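Afp3 (Serratia entomophila, PDB 6RBN) probably forms part of the contractile sheath around the inner tube of the anti-feeding prophage, a phage-tail-like injection system. Local coordinates at residues L143-A157 and A172-L186. Residues are numbered along the deposited sequence; the frame is centred on the assembly and turned at random.
Sequences LPDLIDEVGEITLLA and ALAASLDQHKGYFLL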
loop_
_atom_site.group_PDB
_atom_site.type_symbol
_atom_site.label_atom_id
_atom_site.label_comp_id
_atom_site.label_asym_id
_atom_site.label_seq_id
_atom_site.Cartn_x
_atom_site.Cartn_y
_atom_site.Cartn_z
ATOM N N LEU D 143 19.395 63.524 -39.857
ATOM C CA LEU D 143 19.099 63.180 -38.466
ATOM C C LEU D 143 18.070 62.060 -38.302
ATOM O O LEU D 143 18.347 61.136 -37.518
ATOM C CB LEU D 143 18.709 64.443 -37.686
ATOM C CG LEU D 143 18.397 64.233 -36.204
ATOM C CD1 LEU D 143 19.605 63.688 -35.474
ATOM C CD2 LEU D 143 17.934 65.529 -35.570
ATOM N N PRO D 144 16.895 62.048 -38.967
ATOM C CA PRO D 144 15.951 60.941 -38.711
ATOM C C PRO D 144 16.409 59.586 -39.224
ATOM O O PRO D 144 15.842 58.568 -38.810
ATOM C CB PRO D 144 14.673 61.385 -39.436
ATOM C CG PRO D 144 14.796 62.820 -39.588
ATOM C CD PRO D 144 16.237 63.048 -39.836
ATOM N N ASP D 145 17.408 59.535 -40.102
ATOM C CA ASP D 145 17.959 58.263 -40.536
ATOM C C ASP D 145 18.979 57.709 -39.554
ATOM O O ASP D 145 19.187 56.495 -39.520
ATOM C CB ASP D 145 18.594 58.415 -41.915
ATOM C CG ASP D 145 17.574 58.730 -42.990
ATOM O OD1 ASP D 145 16.407 58.314 -42.839
ATOM O OD2 ASP D 145 17.937 59.392 -43.984
ATOM N N LEU D 146 19.620 58.572 -38.764
ATOM C CA LEU D 146 20.530 58.117 -37.723
ATOM C C LEU D 146 19.801 57.681 -36.464
ATOM O O LEU D 146 20.360 56.909 -35.678
ATOM C CB LEU D 146 21.526 59.219 -37.360
ATOM C CG LEU D 146 22.560 59.642 -38.395
ATOM C CD1 LEU D 146 23.342 60.823 -37.871
ATOM C CD2 LEU D 146 23.484 58.493 -38.724
ATOM N N ILE D 147 18.578 58.167 -36.246
ATOM C CA ILE D 147 17.822 57.765 -35.067
ATOM C C ILE D 147 17.317 56.341 -35.227
ATOM O O ILE D 147 17.286 55.568 -34.265
ATOM C CB ILE D 147 16.669 58.752 -34.809
ATOM C CG1 ILE D 147 17.218 60.152 -34.632
ATOM C CG2 ILE D 147 15.929 58.410 -33.538
ATOM C CD1 ILE D 147 16.160 61.199 -34.574
ATOM N N ASP D 148 16.935 55.962 -36.446
ATOM C CA ASP D 148 16.422 54.620 -36.680
ATOM C C ASP D 148 17.511 53.560 -36.629
ATOM O O ASP D 148 17.201 52.384 -36.417
ATOM C CB ASP D 148 15.710 54.564 -38.026
ATOM C CG ASP D 148 14.460 55.409 -38.051
ATOM O OD1 ASP D 148 13.854 55.605 -36.979
ATOM O OD2 ASP D 148 14.077 55.875 -39.144
ATOM N N GLU D 149 18.775 53.945 -36.821
ATOM C CA GLU D 149 19.856 52.971 -36.753
ATOM C C GLU D 149 20.131 52.537 -35.321
ATOM O O GLU D 149 20.562 51.403 -35.092
ATOM C CB GLU D 149 21.120 53.545 -37.388
ATOM C CG GLU D 149 21.006 53.765 -38.881
ATOM C CD GLU D 149 22.272 54.335 -39.486
ATOM O OE1 GLU D 149 23.207 54.655 -38.725
ATOM O OE2 GLU D 149 22.330 54.469 -40.727
ATOM N N VAL D 150 19.899 53.410 -34.358
ATOM C CA VAL D 150 19.993 53.054 -32.948
ATOM C C VAL D 150 18.621 52.568 -32.501
ATOM O O VAL D 150 17.596 53.160 -32.846
ATOM C CB VAL D 150 20.476 54.254 -32.117
ATOM C CG1 VAL D 150 20.677 53.861 -30.668
ATOM C CG2 VAL D 150 21.751 54.834 -32.704
ATOM N N GLY D 151 18.589 51.482 -31.733
ATOM C CA GLY D 151 17.334 50.775 -31.548
ATOM C C GLY D 151 16.396 51.420 -30.542
ATOM O O GLY D 151 15.176 51.263 -30.634
ATOM N N GLU D 152 16.941 52.152 -29.568
ATOM C CA GLU D 152 16.241 52.335 -28.300
ATOM C C GLU D 152 15.922 53.787 -27.930
ATOM O O GLU D 152 15.722 54.078 -26.753
ATOM C CB GLU D 152 17.035 51.671 -27.175
ATOM C CG GLU D 152 18.428 52.230 -26.982
ATOM C CD GLU D 152 19.188 51.540 -25.869
ATOM O OE1 GLU D 152 18.631 50.607 -25.256
ATOM O OE2 GLU D 152 20.346 51.934 -25.609
ATOM N N ILE D 153 15.828 54.709 -28.887
ATOM C CA ILE D 153 15.395 56.065 -28.543
ATOM C C ILE D 153 13.881 56.095 -28.373
ATOM O O ILE D 153 13.135 55.613 -29.235
ATOM C CB ILE D 153 15.867 57.083 -29.594
ATOM C CG1 ILE D 153 17.354 57.386 -29.437
ATOM C CG2 ILE D 153 15.079 58.379 -29.531
ATOM C CD1 ILE D 153 18.227 56.612 -30.338
ATOM N N THR D 154 13.418 56.651 -27.251
ATOM C CA THR D 154 11.995 56.844 -26.988
ATOM C C THR D 154 11.588 58.310 -26.954
ATOM O O THR D 154 10.561 58.676 -27.528
ATOM C CB THR D 154 11.606 56.173 -25.665
ATOM O OG1 THR D 154 12.335 56.778 -24.592
ATOM C CG2 THR D 154 11.927 54.697 -25.704
ATOM N N LEU D 155 12.362 59.160 -26.289
ATOM C CA LEU D 155 12.085 60.586 -26.179
ATOM C C LEU D 155 13.048 61.371 -27.059
ATOM O O LEU D 155 14.134 60.894 -27.392
ATOM C CB LEU D 155 12.219 61.043 -24.727
ATOM C CG LEU D 155 11.257 60.427 -23.713
ATOM C CD1 LEU D 155 11.661 60.827 -22.315
ATOM C CD2 LEU D 155 9.836 60.856 -23.998
ATOM N N LEU D 156 12.636 62.572 -27.472
ATOM C CA LEU D 156 13.525 63.431 -28.254
ATOM C C LEU D 156 14.089 64.581 -27.440
ATOM O O LEU D 156 15.255 64.520 -27.049
ATOM C CB LEU D 156 12.781 63.914 -29.497
ATOM C CG LEU D 156 12.375 62.744 -30.404
ATOM C CD1 LEU D 156 11.506 63.200 -31.561
ATOM C CD2 LEU D 156 13.596 62.004 -30.916
ATOM N N ALA D 157 13.280 65.587 -27.076
ATOM C CA ALA D 157 13.578 66.605 -26.049
ATOM C C ALA D 157 14.899 67.361 -26.271
ATOM O O ALA D 157 15.858 67.172 -25.535
ATOM C CB ALA D 157 13.576 65.970 -24.655
ATOM N N ALA D 172 12.543 69.097 -38.438
ATOM C CA ALA D 172 13.219 67.945 -39.016
ATOM C C ALA D 172 12.742 66.635 -38.406
ATOM O O ALA D 172 12.856 65.584 -39.042
ATOM C CB ALA D 172 14.731 68.079 -38.840
ATOM N N LEU D 173 12.208 66.678 -37.189
ATOM C CA LEU D 173 11.748 65.485 -36.495
ATOM C C LEU D 173 10.244 65.294 -36.576
ATOM O O LEU D 173 9.732 64.304 -36.048
ATOM C CB LEU D 173 12.169 65.536 -35.025
ATOM C CG LEU D 173 13.673 65.547 -34.769
ATOM C CD1 LEU D 173 13.963 65.664 -33.285
ATOM C CD2 LEU D 173 14.309 64.311 -35.352
ATOM N N ALA D 174 9.523 66.212 -37.216
ATOM C CA ALA D 174 8.069 66.129 -37.245
ATOM C C ALA D 174 7.569 65.028 -38.171
ATOM O O ALA D 174 6.478 64.492 -37.954
ATOM C CB ALA D 174 7.475 67.472 -37.664
ATOM N N ALA D 175 8.343 64.680 -39.197
ATOM C CA ALA D 175 7.922 63.641 -40.126
ATOM C C ALA D 175 8.136 62.245 -39.564
ATOM O O ALA D 175 7.553 61.283 -40.074
ATOM C CB ALA D 175 8.668 63.787 -41.452
ATOM N N SER D 176 8.970 62.106 -38.538
ATOM C CA SER D 176 9.236 60.799 -37.954
ATOM C C SER D 176 8.305 60.461 -36.800
ATOM O O SER D 176 8.380 59.348 -36.274
ATOM C CB SER D 176 10.685 60.721 -37.476
ATOM O OG SER D 176 10.906 61.608 -36.397
ATOM N N LEU D 177 7.437 61.386 -36.393
ATOM C CA LEU D 177 6.555 61.137 -35.261
ATOM C C LEU D 177 5.283 60.401 -35.650
ATOM O O LEU D 177 4.712 59.698 -34.813
ATOM C CB LEU D 177 6.194 62.455 -34.579
ATOM C CG LEU D 177 7.355 63.176 -33.899
ATOM C CD1 LEU D 177 6.909 64.526 -33.381
ATOM C CD2 LEU D 177 7.922 62.332 -32.778
ATOM N N ASP D 178 4.824 60.548 -36.891
ATOM C CA ASP D 178 3.616 59.878 -37.354
ATOM C C ASP D 178 3.906 58.616 -38.157
ATOM O O ASP D 178 3.095 58.233 -39.004
ATOM C CB ASP D 178 2.757 60.848 -38.169
ATOM C CG ASP D 178 3.517 61.490 -39.316
ATOM O OD1 ASP D 178 4.739 61.278 -39.428
ATOM O OD2 ASP D 178 2.886 62.216 -40.111
ATOM N N GLN D 179 5.043 57.965 -37.910
ATOM C CA GLN D 179 5.438 56.771 -38.644
ATOM C C GLN D 179 5.417 55.519 -37.774
ATOM O O GLN D 179 6.093 54.537 -38.103
ATOM C CB GLN D 179 6.821 56.967 -39.261
ATOM C CG GLN D 179 6.845 58.008 -40.361
ATOM C CD GLN D 179 8.227 58.221 -40.930
ATOM O OE1 GLN D 179 9.204 57.655 -40.448
ATOM N NE2 GLN D 179 8.321 59.042 -41.968
ATOM N N HIS D 180 4.672 55.557 -36.661
ATOM C CA HIS D 180 4.417 54.416 -35.769
ATOM C C HIS D 180 5.695 53.842 -35.162
ATOM O O HIS D 180 5.752 52.659 -34.819
ATOM C CB HIS D 180 3.623 53.310 -36.474
ATOM C CG HIS D 180 2.258 53.735 -36.919
ATOM N ND1 HIS D 180 1.209 53.897 -36.043
ATOM C CD2 HIS D 180 1.771 54.023 -38.148
ATOM C CE1 HIS D 180 0.134 54.270 -36.713
ATOM N NE2 HIS D 180 0.449 54.354 -37.993
ATOM N N LYS D 181 6.727 54.667 -35.019
ATOM C CA LYS D 181 8.004 54.212 -34.491
ATOM C C LYS D 181 8.114 54.371 -32.985
ATOM O O LYS D 181 9.094 53.900 -32.397
ATOM C CB LYS D 181 9.146 54.966 -35.168
ATOM C CG LYS D 181 9.299 54.646 -36.637
ATOM C CD LYS D 181 10.420 55.450 -37.253
ATOM C CE LYS D 181 10.542 55.164 -38.734
ATOM N NZ LYS D 181 11.591 56.000 -39.368
ATOM N N GLY D 182 7.149 55.024 -32.351
ATOM C CA GLY D 182 7.106 55.104 -30.910
ATOM C C GLY D 182 7.889 56.235 -30.289
ATOM O O GLY D 182 8.134 56.196 -29.079
ATOM N N TYR D 183 8.292 57.236 -31.064
ATOM C CA TYR D 183 9.006 58.355 -30.476
ATOM C C TYR D 183 8.026 59.305 -29.804
ATOM O O TYR D 183 6.821 59.278 -30.060
ATOM C CB TYR D 183 9.817 59.111 -31.525
ATOM C CG TYR D 183 10.846 58.264 -32.220
ATOM C CD1 TYR D 183 11.934 57.761 -31.528
ATOM C CD2 TYR D 183 10.758 58.014 -33.580
ATOM C CE1 TYR D 183 12.882 56.989 -32.162
ATOM C CE2 TYR D 183 11.708 57.253 -34.223
ATOM C CZ TYR D 183 12.764 56.741 -33.508
ATOM O OH TYR D 183 13.712 55.979 -34.146
ATOM N N PHE D 184 8.558 60.159 -28.937
ATOM C CA PHE D 184 7.722 61.102 -28.203
ATOM C C PHE D 184 8.519 62.385 -28.036
ATOM O O PHE D 184 9.530 62.400 -27.332
ATOM C CB PHE D 184 7.307 60.525 -26.854
ATOM C CG PHE D 184 6.226 61.302 -26.169
ATOM C CD1 PHE D 184 4.907 61.163 -26.563
ATOM C CD2 PHE D 184 6.522 62.163 -25.129
ATOM C CE1 PHE D 184 3.903 61.865 -25.936
ATOM C CE2 PHE D 184 5.521 62.872 -24.498
ATOM C CZ PHE D 184 4.209 62.720 -24.905
ATOM N N LEU D 185 8.073 63.454 -28.686
ATOM C CA LEU D 185 8.775 64.729 -28.656
ATOM C C LEU D 185 8.373 65.534 -27.429
ATOM O O LEU D 185 7.193 65.607 -27.078
ATOM C CB LEU D 185 8.476 65.525 -29.925
ATOM C CG LEU D 185 9.103 66.908 -30.098
ATOM C CD1 LEU D 185 10.604 66.826 -30.134
ATOM C CD2 LEU D 185 8.585 67.550 -31.361
ATOM N N LEU D 186 9.362 66.135 -26.776
ATOM C CA LEU D 186 9.136 67.037 -25.651
ATOM C C LEU D 186 9.507 68.443 -26.110
ATOM O O LEU D 186 10.646 68.884 -25.958
ATOM C CB LEU D 186 9.942 66.620 -24.434
ATOM C CG LEU D 186 9.564 65.289 -23.798
ATOM C CD1 LEU D 186 10.498 64.962 -22.655
ATOM C CD2 LEU D 186 8.134 65.345 -23.327
#
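The ring of Tyr183 reaches in between helix 143-149 and the chain that follows it, its edge turned to the carboxylate of Asp148, which lies nearly coplanar with it, the two planes 21° apart; Ser176 O also lies at the ring edge, in its plane. The phenol donates to Asp148 OD1, with OH and OD1 2.9 Å apart, and meets that oxygen almost in line with its C-O bond. CG2 of Ile147 approaches the hydroxyl end obliquely, 3.6 Å from Tyr183 CZ, while CG2 of Ile153 lies 3.7 Å from Tyr183 CE1. Phe184 instead offers its ring edge to CD2 of Leu155; the Phe184 side chain, its CG anti to the backbone N (chi1 -168°), lies alongside that of Leu155, pointing the same way, and both touch Tyr278 of helix 271-284. The other carboxylate oxygen, Asp148 OD2, forms a salt bridge with the extended Lys181, whose NZ also bonds Gln179 OE1 and pairs with Asp211 of a neighbouring Afp2 chain. Deeper in, Leu156 and Leu173 meet tip to tip, CD1 to CD1 at 3.9 Å, and the other branch of Leu173 packs on Ile147 and Leu143. Leu156 N donates to Phe184 O across 3.1 Å and, with a weak bond from Phe184 N to Thr154 O, makes the single backbone bridge between Leu155 and Phe184. One carboxylate thus takes hydrogen bonds from a phenol and an ammonium, which would probably favour its ionised form, and Lys181 links this largely apolar core to Afp2.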